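Local coordinates for protein diaminopimelate decarboxylase (Helicobacter pylori, PDB 2QGH) that probably catalyses the pyridoxal-phosphate-dependent decarboxylation of meso-diaminopimelate to L-lysine, the final step of bacterial lysine biosynthesis, at residues E52-R57 with L274-E279; K222-A227 with Q270-T275; A383-S388 with E412-L417. All coordinates share one frame; numbering follows the deposited sequence.

Contact 1: E52-R57 with L274-E279; sequences EAFKGR and LTIICE. With PLP (pyridoxal-5'-phosphate), chain B.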
loop_
_atom_site.group_PDB
_atom_site.type_symbol
_atom_site.label_atom_id
_atom_site.label_comp_id
_atom_site.label_asym_id
_atom_site.label_seq_id
_atom_site.Cartn_x
_atom_site.Cartn_y
_atom_site.Cartn_z
ATOM N N GLU A 52 -12.293 10.274 29.930
ATOM C CA GLU A 52 -12.346 11.136 31.106
ATOM C C GLU A 52 -12.128 12.615 30.786
ATOM O O GLU A 52 -12.535 13.489 31.551
ATOM C CB GLU A 52 -11.308 10.690 32.138
ATOM C CG GLU A 52 -9.871 11.004 31.742
ATOM C CD GLU A 52 -8.895 10.872 32.903
ATOM O OE1 GLU A 52 -7.697 11.181 32.712
ATOM O OE2 GLU A 52 -9.323 10.461 34.006
ATOM N N ALA A 53 -11.478 12.896 29.663
ATOM C CA ALA A 53 -11.221 14.273 29.263
ATOM C C ALA A 53 -12.534 15.036 29.100
ATOM O O ALA A 53 -12.546 16.258 28.967
ATOM C CB ALA A 53 -10.435 14.298 27.963
ATOM N N PHE A 54 -13.639 14.302 29.119
ATOM C CA PHE A 54 -14.958 14.888 28.969
ATOM C C PHE A 54 -15.920 14.328 30.012
ATOM O O PHE A 54 -16.769 13.492 29.703
ATOM C CB PHE A 54 -15.494 14.599 27.568
ATOM C CG PHE A 54 -14.826 15.394 26.484
ATOM C CD1 PHE A 54 -15.112 16.744 26.321
ATOM C CD2 PHE A 54 -13.916 14.791 25.621
ATOM C CE1 PHE A 54 -14.501 17.482 25.311
ATOM C CE2 PHE A 54 -13.301 15.521 24.612
ATOM C CZ PHE A 54 -13.596 16.867 24.458
ATOM N N LYS A 55 -15.779 14.790 31.247
ATOM C CA LYS A 55 -16.642 14.344 32.336
ATOM C C LYS A 55 -17.741 15.377 32.589
ATOM O O LYS A 55 -18.874 15.026 32.927
ATOM C CB LYS A 55 -15.818 14.144 33.608
ATOM C CG LYS A 55 -14.729 13.095 33.479
ATOM C CD LYS A 55 -13.743 13.180 34.635
ATOM C CE LYS A 55 -14.433 12.996 35.976
ATOM N NZ LYS A 55 -15.079 11.658 36.080
ATOM N N GLY A 56 -17.394 16.650 32.418
ATOM C CA GLY A 56 -18.358 17.718 32.625
ATOM C C GLY A 56 -19.359 17.827 31.489
ATOM O O GLY A 56 -20.020 18.859 31.327
ATOM N N ARG A 57 -19.469 16.759 30.702
ATOM C CA ARG A 57 -20.386 16.710 29.569
ATOM C C ARG A 57 -20.617 15.290 29.074
ATOM O O ARG A 57 -19.846 14.374 29.369
ATOM C CB ARG A 57 -19.848 17.534 28.398
ATOM C CG ARG A 57 -20.123 19.014 28.472
ATOM C CD ARG A 57 -20.634 19.521 27.131
ATOM N NE ARG A 57 -20.853 20.963 27.136
ATOM C CZ ARG A 57 -21.488 21.622 26.174
ATOM N NH1 ARG A 57 -21.972 20.963 25.130
ATOM N NH2 ARG A 57 -21.634 22.936 26.253
ATOM N N LEU A 274 -25.043 19.906 23.625
ATOM C CA LEU A 274 -24.951 18.777 22.706
ATOM C C LEU A 274 -23.959 17.744 23.201
ATOM O O LEU A 274 -23.039 18.069 23.951
ATOM C CB LEU A 274 -24.501 19.262 21.331
ATOM C CG LEU A 274 -25.457 20.195 20.599
ATOM C CD1 LEU A 274 -24.805 20.737 19.341
ATOM C CD2 LEU A 274 -26.715 19.434 20.265
ATOM N N THR A 275 -24.151 16.498 22.782
ATOM C CA THR A 275 -23.245 15.427 23.168
ATOM C C THR A 275 -22.037 15.532 22.249
ATOM O O THR A 275 -22.168 15.468 21.025
ATOM C CB THR A 275 -23.892 14.038 22.992
ATOM O OG1 THR A 275 -25.010 13.913 23.881
ATOM C CG2 THR A 275 -22.870 12.929 23.294
ATOM N N ILE A 276 -20.860 15.708 22.831
ATOM C CA ILE A 276 -19.672 15.825 22.016
ATOM C C ILE A 276 -19.170 14.442 21.611
ATOM O O ILE A 276 -19.191 13.500 22.401
ATOM C CB ILE A 276 -18.577 16.678 22.757
ATOM C CG1 ILE A 276 -17.209 16.524 22.085
ATOM C CG2 ILE A 276 -18.532 16.312 24.230
ATOM C CD1 ILE A 276 -16.482 15.256 22.447
ATOM N N ILE A 277 -18.766 14.322 20.350
ATOM C CA ILE A 277 -18.245 13.070 19.821
ATOM C C ILE A 277 -16.839 13.290 19.285
ATOM O O ILE A 277 -16.569 14.271 18.577
ATOM C CB ILE A 277 -19.097 12.519 18.644
ATOM C CG1 ILE A 277 -20.498 12.120 19.117
ATOM C CG2 ILE A 277 -18.401 11.309 18.034
ATOM C CD1 ILE A 277 -21.360 11.511 18.007
ATOM N N CYS A 278 -15.945 12.371 19.628
ATOM C CA CYS A 278 -14.573 12.436 19.150
ATOM C C CYS A 278 -14.312 11.133 18.404
ATOM O O CYS A 278 -14.772 10.063 18.814
ATOM C CB CYS A 278 -13.590 12.569 20.316
ATOM S SG CYS A 278 -13.761 14.071 21.316
ATOM N N GLU A 279 -13.575 11.231 17.307
ATOM C CA GLU A 279 -13.250 10.064 16.506
ATOM C C GLU A 279 -11.731 9.819 16.471
ATOM O O GLU A 279 -11.126 9.744 15.402
ATOM C CB GLU A 279 -13.801 10.263 15.096
ATOM C CG GLU A 279 -15.273 10.662 15.088
ATOM C CD GLU A 279 -15.808 10.908 13.695
ATOM O OE1 GLU A 279 -15.041 11.395 12.839
ATOM O OE2 GLU A 279 -17.001 10.638 13.456
HETATM N N1 PLP B . -12.547 10.602 11.693
HETATM C C2 PLP B . -12.542 10.794 10.296
HETATM C C2A PLP B . -13.782 11.164 9.582
HETATM C C3 PLP B . -11.293 10.591 9.583
HETATM O O3 PLP B . -11.232 10.749 8.212
HETATM C C4 PLP B . -10.135 10.228 10.270
HETATM C C4A PLP B . -8.878 10.315 9.477
HETATM C C5 PLP B . -10.154 10.026 11.657
HETATM C C6 PLP B . -11.383 10.246 12.388
HETATM C C5A PLP B . -9.088 9.415 12.462
HETATM O O4P PLP B . -8.114 10.393 12.746
HETATM P P PLP B . -6.908 10.075 13.514
HETATM O O1P PLP B . -6.256 8.666 13.364
HETATM O O2P PLP B . -7.370 10.308 15.020
HETATM O O3P PLP B . -5.827 11.126 13.055
#
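Phe54 lays one face of its ring on the tip of Ile276. CD1 of Ile276 sits 3.9 Å from the centroid of the Phe54 ring and only 13° off its normal, a CH-pi contact over the centre of the face. The sec-butyl chain reaches it because CG1 of Ile276 is anti to its backbone N (chi1 166°). The sulfur of Cys278, two residues along strand 275-278, comes in obliquely, with Cys278 SG 3.6 Å from Phe54 CE2. Ala262 of helix 258-268 also touches Phe54, and Tyr261 touches Cys278, so this part is buried between the outside of a (beta/alpha)8 barrel and helix 258-268. The looser side is at Arg57, which is partly exposed. Its guanidinium meets the Leu274 carbonyl at an edge, and the bond from Arg57 NH1 to Leu274 O is long (3.3 Å) and bent (137°), hence weak. The stronger partner of this NH1 is the carbonyl O of Leu272. Beyond the apolar cluster, the strand leads into Glu279, whose OE1 lies 2.9 Å from N1 of pyridoxal-5'-phosphate and is also hydrogen-bonded to His203 NE2. The chemistry thus changes along one short segment: carbon and sulfur join the strand to its surrounding shell, while the carboxylate just past its end holds the cofactor's pyridine nitrogen, as in fold type III decarboxylases.

Contact 2: K222-A227 with Q270-T275; sequences KVAKIA and QGLDLT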
loop_
_atom_site.group_PDB
_atom_site.type_symbol
_atom_site.label_atom_id
_atom_site.label_comp_id
_atom_site.label_asym_id
_atom_site.label_seq_id
_atom_site.Cartn_x
_atom_site.Cartn_y
_atom_site.Cartn_z
ATOM N N LYS A 222 -16.398 27.868 14.339
ATOM C CA LYS A 222 -17.170 28.064 13.127
ATOM C C LYS A 222 -18.332 27.093 13.031
ATOM O O LYS A 222 -19.440 27.492 12.698
ATOM C CB LYS A 222 -16.275 27.938 11.894
ATOM C CG LYS A 222 -15.425 29.180 11.624
ATOM C CD LYS A 222 -14.525 29.531 12.810
ATOM C CE LYS A 222 -13.735 30.817 12.576
ATOM N NZ LYS A 222 -12.835 30.745 11.388
ATOM N N VAL A 223 -18.084 25.819 13.322
ATOM C CA VAL A 223 -19.142 24.815 13.250
ATOM C C VAL A 223 -20.145 24.991 14.385
ATOM O O VAL A 223 -21.319 24.664 14.238
ATOM C CB VAL A 223 -18.563 23.376 13.286
ATOM C CG1 VAL A 223 -19.692 22.349 13.225
ATOM C CG2 VAL A 223 -17.610 23.177 12.105
ATOM N N ALA A 224 -19.686 25.504 15.521
ATOM C CA ALA A 224 -20.589 25.732 16.641
ATOM C C ALA A 224 -21.534 26.861 16.234
ATOM O O ALA A 224 -22.705 26.888 16.629
ATOM C CB ALA A 224 -19.814 26.123 17.887
ATOM N N LYS A 225 -21.027 27.785 15.424
ATOM C CA LYS A 225 -21.843 28.899 14.979
ATOM C C LYS A 225 -22.922 28.403 14.024
ATOM O O LYS A 225 -24.097 28.729 14.185
ATOM C CB LYS A 225 -20.975 29.965 14.307
ATOM C CG LYS A 225 -21.735 31.218 13.903
ATOM C CD LYS A 225 -20.781 32.329 13.481
ATOM C CE LYS A 225 -21.521 33.567 13.006
ATOM N NZ LYS A 225 -20.567 34.668 12.666
ATOM N N ILE A 226 -22.530 27.606 13.034
ATOM C CA ILE A 226 -23.503 27.087 12.080
ATOM C C ILE A 226 -24.528 26.217 12.811
ATOM O O ILE A 226 -25.717 26.232 12.480
ATOM C CB ILE A 226 -22.817 26.258 10.959
ATOM C CG1 ILE A 226 -22.114 25.045 11.559
ATOM C CG2 ILE A 226 -21.794 27.112 10.224
ATOM C CD1 ILE A 226 -21.355 24.204 10.543
ATOM N N ALA A 227 -24.067 25.471 13.812
ATOM C CA ALA A 227 -24.950 24.614 14.597
ATOM C C ALA A 227 -25.992 25.469 15.316
ATOM O O ALA A 227 -27.184 25.178 15.258
ATOM C CB ALA A 227 -24.146 23.818 15.613
ATOM N N GLN A 270 -20.076 27.184 23.671
ATOM C CA GLN A 270 -20.887 27.973 24.589
ATOM C C GLN A 270 -22.314 28.131 24.089
ATOM O O GLN A 270 -22.547 28.572 22.964
ATOM C CB GLN A 270 -20.270 29.356 24.823
ATOM C CG GLN A 270 -21.045 30.200 25.841
ATOM C CD GLN A 270 -20.337 31.494 26.217
ATOM O OE1 GLN A 270 -19.217 31.478 26.727
ATOM N NE2 GLN A 270 -20.996 32.623 25.971
ATOM N N GLY A 271 -23.264 27.746 24.932
ATOM C CA GLY A 271 -24.663 27.868 24.580
ATOM C C GLY A 271 -25.230 26.686 23.824
ATOM O O GLY A 271 -26.412 26.689 23.481
ATOM N N LEU A 272 -24.403 25.682 23.552
ATOM C CA LEU A 272 -24.868 24.499 22.827
ATOM C C LEU A 272 -24.849 23.246 23.695
ATOM O O LEU A 272 -23.788 22.682 23.960
ATOM C CB LEU A 272 -24.013 24.253 21.579
ATOM C CG LEU A 272 -24.162 25.219 20.401
ATOM C CD1 LEU A 272 -23.198 24.820 19.280
ATOM C CD2 LEU A 272 -25.600 25.190 19.900
ATOM N N ASP A 273 -26.025 22.812 24.139
ATOM C CA ASP A 273 -26.113 21.614 24.958
ATOM C C ASP A 273 -26.205 20.408 24.020
ATOM O O ASP A 273 -27.288 19.953 23.660
ATOM C CB ASP A 273 -27.329 21.686 25.884
ATOM C CG ASP A 273 -27.492 20.436 26.728
ATOM O OD1 ASP A 273 -26.551 19.618 26.765
ATOM O OD2 ASP A 273 -28.558 20.272 27.359
ATOM N N LEU A 274 -25.043 19.906 23.625
ATOM C CA LEU A 274 -24.951 18.777 22.706
ATOM C C LEU A 274 -23.959 17.744 23.201
ATOM O O LEU A 274 -23.039 18.069 23.951
ATOM C CB LEU A 274 -24.501 19.262 21.331
ATOM C CG LEU A 274 -25.457 20.195 20.599
ATOM C CD1 LEU A 274 -24.805 20.737 19.341
ATOM C CD2 LEU A 274 -26.715 19.434 20.265
ATOM N N THR A 275 -24.151 16.498 22.782
ATOM C CA THR A 275 -23.245 15.427 23.168
ATOM C C THR A 275 -22.037 15.532 22.249
ATOM O O THR A 275 -22.168 15.468 21.025
ATOM C CB THR A 275 -23.892 14.038 22.992
ATOM O OG1 THR A 275 -25.010 13.913 23.881
ATOM C CG2 THR A 275 -22.870 12.929 23.294
#
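Leu272 pushes one methyl, CD1, against Ala224 and Ala227, one turn apart on helix 213-232, a helix-to-loop contact on the outside of the (beta/alpha)8 barrel. The two alanines turn their small side chains to the loop. Leu272 CD1 is 3.9 Å from Ala224 CB, and the same methyl is also 3.9 Å from Ala227 CB. Closer still is the helix backbone, with Ala224 O 3.4 Å from Leu272 CD1. The leucine methyl therefore rests on the main chain as well as on the two methyl groups, and no hydrogen bond crosses between the segments. CG of Leu272 stands anti to its own carbonyl carbon (chi1 -71°), and a fully extended second torsion (178°) then carries CD1 out to the helix.

In the next shell, the inward face of the helix lies against the barrel. Val223 packs on Val202 and Phe240, Ala227 also touches Val202, and Ile226 reaches Ile156 in the loop after strand 150-155. On the exposed flank, Lys222 NZ forms a salt bridge with Glu218 one turn earlier. The loop is held at its far end, where Thr275 pairs through its backbone with Arg238 and Phe240 as strand 275-278 begins, while the buried side chain of Leu274 lies on Phe240. Between Leu272 and this strand, the chain kinks in an inverse gamma turn centred on Asp273, closed by a weak bond of 3.1 Å from Leu274 N to Leu272 O.

Contact 3: A383-S388 with E412-L417; sequences ASQYNS and EDLWRL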
loop_
_atom_site.group_PDB
_atom_site.type_symbol
_atom_site.label_atom_id
_atom_site.label_comp_id
_atom_site.label_asym_id
_atom_site.label_seq_id
_atom_site.Cartn_x
_atom_site.Cartn_y
_atom_site.Cartn_z
ATOM N N ALA A 383 -1.018 -2.342 5.099
ATOM C CA ALA A 383 -0.072 -3.350 4.632
ATOM C C ALA A 383 -0.603 -4.142 3.438
ATOM O O ALA A 383 -1.804 -4.369 3.321
ATOM C CB ALA A 383 0.288 -4.304 5.779
ATOM N N SER A 384 0.309 -4.559 2.561
ATOM C CA SER A 384 -0.047 -5.327 1.368
ATOM C C SER A 384 0.818 -6.578 1.278
ATOM O O SER A 384 1.631 -6.838 2.166
ATOM C CB SER A 384 0.190 -4.498 0.116
ATOM O OG SER A 384 1.585 -4.333 -0.089
ATOM N N GLN A 385 0.648 -7.330 0.192
ATOM C CA GLN A 385 1.412 -8.552 -0.049
ATOM C C GLN A 385 2.409 -8.346 -1.192
ATOM O O GLN A 385 2.901 -9.303 -1.794
ATOM C CB GLN A 385 0.464 -9.694 -0.395
ATOM C CG GLN A 385 -0.646 -9.884 0.616
ATOM C CD GLN A 385 -1.612 -10.967 0.197
ATOM O OE1 GLN A 385 -2.181 -10.917 -0.892
ATOM N NE2 GLN A 385 -1.801 -11.956 1.057
ATOM N N TYR A 386 2.693 -7.085 -1.487
ATOM C CA TYR A 386 3.629 -6.728 -2.541
ATOM C C TYR A 386 4.919 -7.575 -2.465
ATOM O O TYR A 386 5.442 -7.832 -1.378
ATOM C CB TYR A 386 3.938 -5.231 -2.434
ATOM C CG TYR A 386 4.808 -4.672 -3.537
ATOM C CD1 TYR A 386 4.589 -5.023 -4.870
ATOM C CD2 TYR A 386 5.839 -3.770 -3.247
ATOM C CE1 TYR A 386 5.378 -4.491 -5.889
ATOM C CE2 TYR A 386 6.627 -3.229 -4.253
ATOM C CZ TYR A 386 6.393 -3.597 -5.576
ATOM O OH TYR A 386 7.179 -3.085 -6.582
ATOM N N ASN A 387 5.417 -7.993 -3.631
ATOM C CA ASN A 387 6.611 -8.835 -3.734
ATOM C C ASN A 387 6.233 -10.237 -3.242
ATOM O O ASN A 387 7.098 -11.057 -2.934
ATOM C CB ASN A 387 7.768 -8.277 -2.880
ATOM C CG ASN A 387 8.485 -7.088 -3.537
ATOM O OD1 ASN A 387 7.899 -6.335 -4.333
ATOM N ND2 ASN A 387 9.761 -6.908 -3.185
ATOM N N SER A 388 4.933 -10.511 -3.182
ATOM C CA SER A 388 4.451 -11.806 -2.706
ATOM C C SER A 388 5.018 -12.131 -1.324
ATOM O O SER A 388 5.669 -13.157 -1.135
ATOM C CB SER A 388 4.827 -12.921 -3.680
ATOM O OG SER A 388 4.024 -12.878 -4.838
ATOM N N GLU A 412 0.609 -19.954 0.617
ATOM C CA GLU A 412 -0.513 -20.333 -0.228
ATOM C C GLU A 412 -1.702 -19.377 -0.166
ATOM O O GLU A 412 -2.524 -19.354 -1.080
ATOM C CB GLU A 412 -0.974 -21.748 0.111
ATOM C CG GLU A 412 0.151 -22.772 0.139
ATOM C CD GLU A 412 0.792 -22.883 1.515
ATOM O OE1 GLU A 412 0.070 -23.242 2.474
ATOM O OE2 GLU A 412 2.008 -22.611 1.642
ATOM N N ASP A 413 -1.810 -18.597 0.905
ATOM C CA ASP A 413 -2.918 -17.655 1.015
ATOM C C ASP A 413 -2.753 -16.519 0.008
ATOM O O ASP A 413 -3.711 -15.833 -0.326
ATOM C CB ASP A 413 -3.023 -17.074 2.437
ATOM C CG ASP A 413 -3.335 -18.132 3.484
ATOM O OD1 ASP A 413 -4.062 -19.097 3.167
ATOM O OD2 ASP A 413 -2.867 -17.999 4.632
ATOM N N LEU A 414 -1.536 -16.326 -0.484
ATOM C CA LEU A 414 -1.277 -15.266 -1.454
ATOM C C LEU A 414 -2.018 -15.472 -2.768
ATOM O O LEU A 414 -2.506 -14.521 -3.365
ATOM C CB LEU A 414 0.219 -15.172 -1.770
ATOM C CG LEU A 414 1.207 -14.732 -0.685
ATOM C CD1 LEU A 414 2.629 -15.155 -1.089
ATOM C CD2 LEU A 414 1.118 -13.223 -0.471
ATOM N N TRP A 415 -2.103 -16.720 -3.214
ATOM C CA TRP A 415 -2.728 -17.022 -4.500
ATOM C C TRP A 415 -3.934 -17.947 -4.438
ATOM O O TRP A 415 -4.359 -18.485 -5.462
ATOM C CB TRP A 415 -1.668 -17.618 -5.431
ATOM C CG TRP A 415 -1.029 -18.867 -4.887
ATOM C CD1 TRP A 415 -1.594 -20.107 -4.812
ATOM C CD2 TRP A 415 0.289 -18.997 -4.335
ATOM N NE1 TRP A 415 -0.717 -20.995 -4.252
ATOM C CE2 TRP A 415 0.448 -20.343 -3.950
ATOM C CE3 TRP A 415 1.351 -18.105 -4.131
ATOM C CZ2 TRP A 415 1.628 -20.827 -3.372
ATOM C CZ3 TRP A 415 2.530 -18.588 -3.554
ATOM C CH2 TRP A 415 2.654 -19.936 -3.183
ATOM N N ARG A 416 -4.481 -18.123 -3.243
ATOM C CA ARG A 416 -5.634 -18.987 -3.023
ATOM C C ARG A 416 -6.794 -18.706 -3.981
ATOM O O ARG A 416 -7.379 -19.628 -4.540
ATOM C CB ARG A 416 -6.122 -18.826 -1.575
ATOM C CG ARG A 416 -7.233 -19.782 -1.170
ATOM C CD ARG A 416 -6.653 -21.134 -0.785
ATOM N NE ARG A 416 -5.930 -21.054 0.482
ATOM C CZ ARG A 416 -5.103 -21.991 0.938
ATOM N NH1 ARG A 416 -4.881 -23.093 0.228
ATOM N NH2 ARG A 416 -4.504 -21.827 2.111
ATOM N N LEU A 417 -7.118 -17.431 -4.167
ATOM C CA LEU A 417 -8.228 -17.031 -5.033
ATOM C C LEU A 417 -7.874 -16.907 -6.510
ATOM O O LEU A 417 -8.654 -16.374 -7.303
ATOM C CB LEU A 417 -8.821 -15.710 -4.537
ATOM C CG LEU A 417 -9.411 -15.712 -3.119
ATOM C CD1 LEU A 417 -9.821 -14.303 -2.710
ATOM C CD2 LEU A 417 -10.603 -16.653 -3.070
#
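Leu414 makes the van der Waals contact, dividing its two methyls between Gln385 and Ser388. CD2 lies alongside the glutamine chain, with Leu414 CD2 3.6 Å from Gln385 CB and 3.5 Å from Gln385 NE2, as the two side chains run past each other in opposite directions. The other methyl faces backbone: Leu414 CD1 is 3.6 Å from Ser388 O.

Hydrogen bonds do not cross here; they set each segment separately. In 383-388, Tyr386 N donates to Ser384 OG (3.3 Å, 165°), an ST turn. The amide of Gln385 is held from both ends, NE2 by Glu409 and OE1 by Lys391 of the second subunit. Tyr386 OH makes a weak hydrogen bond to a bound lysine, which places this loop beside an active site.

Charge pairing is confined to the other segment, where Arg416 NH2 and Asp413 OD1 form a salt bridge of 3.0 Å, tilted from the guanidinium plane.

At the dimer interface, the backbone O of Asn387 is hydrogen-bonded to Ser88 OG of the second subunit, and Trp415 packs on Gln93 of that subunit. The contact joins the loop leading to strand 393-397 with the chain following its antiparallel partner, strand 402-406.

Contacts 1 and 2 belong to the pyridoxal-binding barrel and end on the same piece of chain, sharing Leu274 and Thr275; Arg57 of contact 1 ties them by reaching into the loop of contact 2. Both are mainly buried and apolar, but contact 1 uses an aromatic face and a sulfur against a strand, whereas contact 2 sets one aliphatic methyl on a helix. Contact 3 stands on the opposite side of the chain's centre, its centre about 42 Å from that of contact 1 and about 48 Å from that of contact 2. Largely buried too, with Gln385 partly exposed, it joins two irregular segments beside the second subunit, and its surroundings are richer in charged and amide groups.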